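Local structure of dihydrodipicolinate synthase (Agrobacterium tumefaciens, 3B4U) at residues Asn215-Glu220 with Gly283-Leu288; Ser55-Ala60 with Asp265-Leu270. The protein probably catalyses the condensation of pyruvate with aspartate semialdehyde in the lysine pathway. All coordinates share one frame; numbering follows the deposited sequence.

Contact 1: residues Asn215-Glu220 with Gly283-Leu288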
loop_
_atom_site.group_PDB
_atom_site.type_symbol
_atom_site.label_atom_id
_atom_site.label_comp_id
_atom_site.label_asym_id
_atom_site.label_seq_id
_atom_site.Cartn_x
_atom_site.Cartn_y
_atom_site.Cartn_z
ATOM N N ASN B 215 17.895 16.155 -5.339
ATOM C CA ASN B 215 18.900 15.117 -5.619
ATOM C C ASN B 215 19.903 15.558 -6.685
ATOM O O ASN B 215 20.989 14.988 -6.743
ATOM C CB ASN B 215 18.238 13.841 -6.121
ATOM C CG ASN B 215 17.578 13.039 -5.026
ATOM O OD1 ASN B 215 18.266 12.331 -4.278
ATOM N ND2 ASN B 215 16.272 13.113 -4.950
ATOM N N PHE B 216 19.571 16.554 -7.510
ATOM C CA PHE B 216 20.439 16.942 -8.615
ATOM C C PHE B 216 20.566 18.431 -8.835
ATOM O O PHE B 216 21.405 18.807 -9.647
ATOM C CB PHE B 216 20.074 16.188 -9.911
ATOM C CG PHE B 216 18.700 16.488 -10.398
ATOM C CD1 PHE B 216 18.469 17.573 -11.239
ATOM C CD2 PHE B 216 17.630 15.703 -10.054
ATOM C CE1 PHE B 216 17.211 17.886 -11.671
ATOM C CE2 PHE B 216 16.360 16.022 -10.486
ATOM C CZ PHE B 216 16.154 17.123 -11.307
ATOM N N LEU B 217 19.791 19.259 -8.140
ATOM C CA LEU B 217 19.905 20.730 -8.183
ATOM C C LEU B 217 19.817 21.235 -6.743
ATOM O O LEU B 217 18.922 22.008 -6.371
ATOM C CB LEU B 217 18.852 21.372 -9.085
ATOM C CG LEU B 217 19.076 21.224 -10.589
ATOM C CD1 LEU B 217 17.769 21.583 -11.334
ATOM C CD2 LEU B 217 20.232 22.096 -11.060
ATOM N N THR B 218 20.697 20.740 -5.891
ATOM C CA THR B 218 20.570 20.995 -4.456
ATOM C C THR B 218 20.600 22.477 -4.098
ATOM O O THR B 218 19.721 22.954 -3.378
ATOM C CB THR B 218 21.639 20.244 -3.665
ATOM O OG1 THR B 218 21.643 18.856 -4.037
ATOM C CG2 THR B 218 21.342 20.385 -2.192
ATOM N N GLN B 219 21.623 23.190 -4.585
ATOM C CA GLN B 219 21.726 24.606 -4.260
ATOM C C GLN B 219 20.529 25.407 -4.745
ATOM O O GLN B 219 20.046 26.305 -4.054
ATOM C CB GLN B 219 23.022 25.187 -4.826
ATOM C CG GLN B 219 24.204 24.963 -3.926
ATOM C CD GLN B 219 24.120 25.849 -2.699
ATOM O OE1 GLN B 219 24.076 27.085 -2.819
ATOM N NE2 GLN B 219 24.131 25.259 -1.520
ATOM N N GLU B 220 20.043 25.072 -5.922
ATOM C CA GLU B 220 18.919 25.800 -6.485
ATOM C C GLU B 220 17.648 25.599 -5.660
ATOM O O GLU B 220 16.891 26.530 -5.384
ATOM C CB GLU B 220 18.663 25.382 -7.946
ATOM C CG GLU B 220 19.757 25.804 -8.922
ATOM C CD GLU B 220 21.007 24.949 -8.943
ATOM O OE1 GLU B 220 21.107 23.937 -8.209
ATOM O OE2 GLU B 220 21.914 25.320 -9.714
ATOM N N GLY B 283 17.885 17.000 -22.405
ATOM C CA GLY B 283 17.789 18.213 -23.208
ATOM C C GLY B 283 16.985 19.298 -22.512
ATOM O O GLY B 283 17.355 20.480 -22.550
ATOM N N ALA B 284 15.871 18.906 -21.888
ATOM C CA ALA B 284 15.045 19.849 -21.137
ATOM C C ALA B 284 15.846 20.467 -19.982
ATOM O O ALA B 284 15.777 21.683 -19.732
ATOM C CB ALA B 284 13.846 19.181 -20.626
ATOM N N PHE B 285 16.595 19.627 -19.268
ATOM C CA PHE B 285 17.459 20.097 -18.213
ATOM C C PHE B 285 18.520 21.050 -18.753
ATOM O O PHE B 285 18.727 22.122 -18.195
ATOM C CB PHE B 285 18.069 18.896 -17.472
ATOM C CG PHE B 285 19.066 19.284 -16.432
ATOM C CD1 PHE B 285 18.685 19.516 -15.113
ATOM C CD2 PHE B 285 20.380 19.448 -16.757
ATOM C CE1 PHE B 285 19.621 19.884 -14.172
ATOM C CE2 PHE B 285 21.318 19.828 -15.824
ATOM C CZ PHE B 285 20.934 20.048 -14.522
ATOM N N ASP B 286 19.209 20.636 -19.809
ATOM C CA ASP B 286 20.307 21.424 -20.330
ATOM C C ASP B 286 19.831 22.803 -20.800
ATOM O O ASP B 286 20.536 23.793 -20.619
ATOM C CB ASP B 286 20.982 20.718 -21.494
ATOM C CG ASP B 286 21.809 19.537 -21.071
ATOM O OD1 ASP B 286 22.070 19.334 -19.861
ATOM O OD2 ASP B 286 22.264 18.818 -21.993
ATOM N N ALA B 287 18.640 22.869 -21.378
ATOM C CA ALA B 287 18.098 24.137 -21.893
ATOM C C ALA B 287 17.868 25.136 -20.765
ATOM O O ALA B 287 17.890 26.344 -20.984
ATOM C CB ALA B 287 16.825 23.911 -22.628
ATOM N N LEU B 288 17.602 24.632 -19.559
ATOM C CA LEU B 288 17.335 25.470 -18.401
ATOM C C LEU B 288 18.557 25.754 -17.534
ATOM O O LEU B 288 18.660 26.845 -16.975
ATOM C CB LEU B 288 16.225 24.825 -17.558
ATOM C CG LEU B 288 14.840 24.932 -18.196
ATOM C CD1 LEU B 288 13.872 23.914 -17.585
ATOM C CD2 LEU B 288 14.280 26.347 -18.082
#

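Contact 2: residues Ser55-Ala60 with Asp265-Leu270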
loop_
_atom_site.group_PDB
_atom_site.type_symbol
_atom_site.label_atom_id
_atom_site.label_comp_id
_atom_site.label_asym_id
_atom_site.label_seq_id
_atom_site.Cartn_x
_atom_site.Cartn_y
_atom_site.Cartn_z
ATOM N N SER B 55 11.223 -4.558 4.275
ATOM C CA SER B 55 11.260 -4.288 5.696
ATOM C C SER B 55 12.586 -4.694 6.331
ATOM O O SER B 55 12.969 -4.111 7.351
ATOM C CB SER B 55 10.095 -4.995 6.422
ATOM O OG SER B 55 8.871 -4.407 6.010
ATOM N N ARG B 56 13.284 -5.693 5.775
ATOM C CA ARG B 56 14.632 -6.008 6.222
ATOM C C ARG B 56 15.658 -5.122 5.535
ATOM O O ARG B 56 16.585 -4.627 6.186
ATOM C CB ARG B 56 14.958 -7.496 5.996
ATOM C CG ARG B 56 14.113 -8.414 6.832
ATOM C CD ARG B 56 14.446 -9.864 6.616
ATOM N NE ARG B 56 14.081 -10.382 5.304
ATOM C CZ ARG B 56 14.952 -10.825 4.407
ATOM N NH1 ARG B 56 16.270 -10.690 4.567
ATOM N NH2 ARG B 56 14.495 -11.415 3.329
ATOM N N GLU B 57 15.478 -4.848 4.235
ATOM C CA GLU B 57 16.393 -3.974 3.542
ATOM C C GLU B 57 16.510 -2.607 4.199
ATOM O O GLU B 57 17.611 -2.071 4.352
ATOM C CB GLU B 57 15.959 -3.782 2.092
ATOM C CG GLU B 57 16.200 -4.947 1.197
ATOM C CD GLU B 57 15.767 -4.694 -0.205
ATOM O OE1 GLU B 57 14.704 -4.074 -0.424
ATOM O OE2 GLU B 57 16.484 -5.132 -1.127
ATOM N N ARG B 58 15.390 -2.037 4.626
ATOM C CA ARG B 58 15.454 -0.701 5.210
ATOM C C ARG B 58 16.248 -0.705 6.513
ATOM O O ARG B 58 16.871 0.296 6.846
ATOM C CB ARG B 58 14.057 -0.135 5.389
ATOM C CG ARG B 58 13.162 -0.821 6.360
ATOM C CD ARG B 58 11.776 -0.178 6.359
ATOM N NE ARG B 58 11.766 1.108 7.068
ATOM C CZ ARG B 58 11.308 2.253 6.577
ATOM N NH1 ARG B 58 10.866 2.394 5.337
ATOM N NH2 ARG B 58 11.331 3.310 7.359
ATOM N N GLN B 59 16.168 -1.806 7.263
ATOM C CA GLN B 59 16.932 -1.926 8.507
ATOM C C GLN B 59 18.422 -1.987 8.226
ATOM O O GLN B 59 19.216 -1.348 8.903
ATOM C CB GLN B 59 16.442 -3.142 9.296
ATOM C CG GLN B 59 14.980 -3.022 9.721
ATOM C CD GLN B 59 14.403 -4.283 10.335
ATOM O OE1 GLN B 59 14.659 -5.398 9.899
ATOM N NE2 GLN B 59 13.559 -4.085 11.303
ATOM N N ALA B 60 18.809 -2.747 7.215
ATOM C CA ALA B 60 20.197 -2.838 6.802
ATOM C C ALA B 60 20.705 -1.478 6.322
ATOM O O ALA B 60 21.804 -1.069 6.650
ATOM C CB ALA B 60 20.355 -3.902 5.723
ATOM N N ASP B 265 18.749 2.528 -13.218
ATOM C CA ASP B 265 17.945 1.398 -12.818
ATOM C C ASP B 265 16.907 1.767 -11.758
ATOM O O ASP B 265 17.198 2.474 -10.781
ATOM C CB ASP B 265 18.828 0.248 -12.306
ATOM C CG ASP B 265 19.487 -0.548 -13.424
ATOM O OD1 ASP B 265 19.186 -0.272 -14.594
ATOM O OD2 ASP B 265 20.318 -1.414 -13.094
ATOM N N VAL B 266 15.700 1.260 -11.964
ATOM C CA VAL B 266 14.625 1.387 -11.008
ATOM C C VAL B 266 14.139 0.014 -10.652
ATOM O O VAL B 266 14.377 -0.960 -11.373
ATOM C CB VAL B 266 13.443 2.227 -11.564
ATOM C CG1 VAL B 266 13.878 3.691 -11.745
ATOM C CG2 VAL B 266 12.874 1.643 -12.856
ATOM N N ARG B 267 13.431 -0.092 -9.553
ATOM C CA ARG B 267 12.870 -1.352 -9.124
ATOM C C ARG B 267 11.448 -1.489 -9.626
ATOM O O ARG B 267 10.660 -0.544 -9.632
ATOM C CB ARG B 267 12.914 -1.454 -7.587
ATOM C CG ARG B 267 12.560 -2.736 -6.953
ATOM C CD ARG B 267 13.120 -2.784 -5.531
ATOM N NE ARG B 267 14.510 -3.220 -5.310
ATOM C CZ ARG B 267 15.002 -3.436 -4.069
ATOM N NH1 ARG B 267 14.250 -3.160 -3.024
ATOM N NH2 ARG B 267 16.229 -3.899 -3.844
ATOM N N ALA B 268 11.087 -2.689 -10.050
ATOM C CA ALA B 268 9.715 -2.992 -10.399
ATOM C C ALA B 268 8.839 -2.597 -9.200
ATOM O O ALA B 268 9.231 -2.785 -8.063
ATOM C CB ALA B 268 9.585 -4.495 -10.700
ATOM N N PRO B 269 7.633 -2.066 -9.449
ATOM C CA PRO B 269 6.932 -2.005 -10.722
ATOM C C PRO B 269 7.202 -0.796 -11.617
ATOM O O PRO B 269 6.542 -0.646 -12.650
ATOM C CB PRO B 269 5.488 -1.985 -10.249
ATOM C CG PRO B 269 5.565 -1.156 -9.016
ATOM C CD PRO B 269 6.789 -1.596 -8.341
ATOM N N LEU B 270 8.165 0.043 -11.260
ATOM C CA LEU B 270 8.638 1.080 -12.170
ATOM C C LEU B 270 9.444 0.432 -13.290
ATOM O O LEU B 270 9.929 -0.690 -13.132
ATOM C CB LEU B 270 9.471 2.116 -11.428
ATOM C CG LEU B 270 8.800 2.857 -10.266
ATOM C CD1 LEU B 270 9.714 3.882 -9.665
ATOM C CD2 LEU B 270 7.484 3.508 -10.703
#

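Contact 1: residues Asn215-Glu220 with Gly283-Leu288
The amide of N215, just ahead of F216 and L217 that meet F285, is gripped on both atoms: OD1 accepts from H29 NE2 and T12 N, and ND2 donates to the carbonyls of A10 and G212. The turn is thereby tied to the barrel, and the next two residues reach the C-terminal helix through carbon alone. F285 CE1 is the shared point. L217 CD1 lies 3.8 Å from F285 CE1, at the edge of that ring and near its plane. L217 CD2 comes within 4.1 Å of F285 CZ, so both methyls of the leucine meet the same rim. F216 CD1 is 3.9 Å from F285 CE1, which sits at the edge of the F216 ring. The F216 ring gets there with CG between its backbone N and carbonyl carbon (chi1 63°). All three touching side chains are buried. L217 is also the N-cap residue of helix 218-225, and F285 stands near the end of helix 275-289. Helix 246-258 adds L253 to both F216 and F285. Helix 232-240 brings L237 against F216 and I234 against L217. The contact thus sets the turn that leads from strand 208-211 into helix 218-225 against helix 275-289.

Contact 2: residues Ser55-Ala60 with Asp265-Leu270
E57 carries CG opposite its carbonyl carbon (chi1 -74°) and runs extended beyond it, while R267 starts with CG opposite its backbone N and bends at chi3 (-85°), so that carboxylate and guanidinium arrive from opposite directions. The result is an end-on, bidentate salt bridge. It links the helix after the second strand of the TIM barrel, helix 57-67, to the loop between helices 246-258 and 275-289. R267 NH1 gives a 2.8 Å bond to E57 OE1, which receives it on its syn lone pair. R267 NH2 gives a 3.0 Å bond to E57 OE2, again on the syn side but tilted from the plane of either group. E57 OE1 lies at the edge of the guanidinium and near its plane, so the groups meet edge to edge rather than face to face. The two planes are only 10° apart, and the pair of bonds limits rotation of both groups.

Each end has further partners. E57 OE1 also accepts from G54 N, so two N-H groups hold that oxygen, and the two nitrogens of R267 that hold E57 also reach the carbonyls of S52 (from NH1) and G19 (from NH2). The second subunit lies close by: E85 OE1 of that subunit accepts from the backbone N of R56 and of E57. The backbone of the arginine is held as well: R267 N donates to E49 OE1.

Contacts 1 and 2 both tie the chain after the barrel back to the barrel, at two separate places. Their centres are 26 Å apart, and their nearest atoms about 12 Å, so they do not touch. Along the chain their segments alternate. Contact 1 is buried and made of carbon atoms; contact 2 is a charged pair at the surface, beside the second subunit. Helix 246-258 lies close to both: L253 packs in contact 1, and K251 bonds to the carbonyl of D265 in contact 2. E49, next to contact 2, ends the GTTGE sequence of the family. In relatives this sequence lines the pyruvate site, so contact 2 is probably the nearer to it.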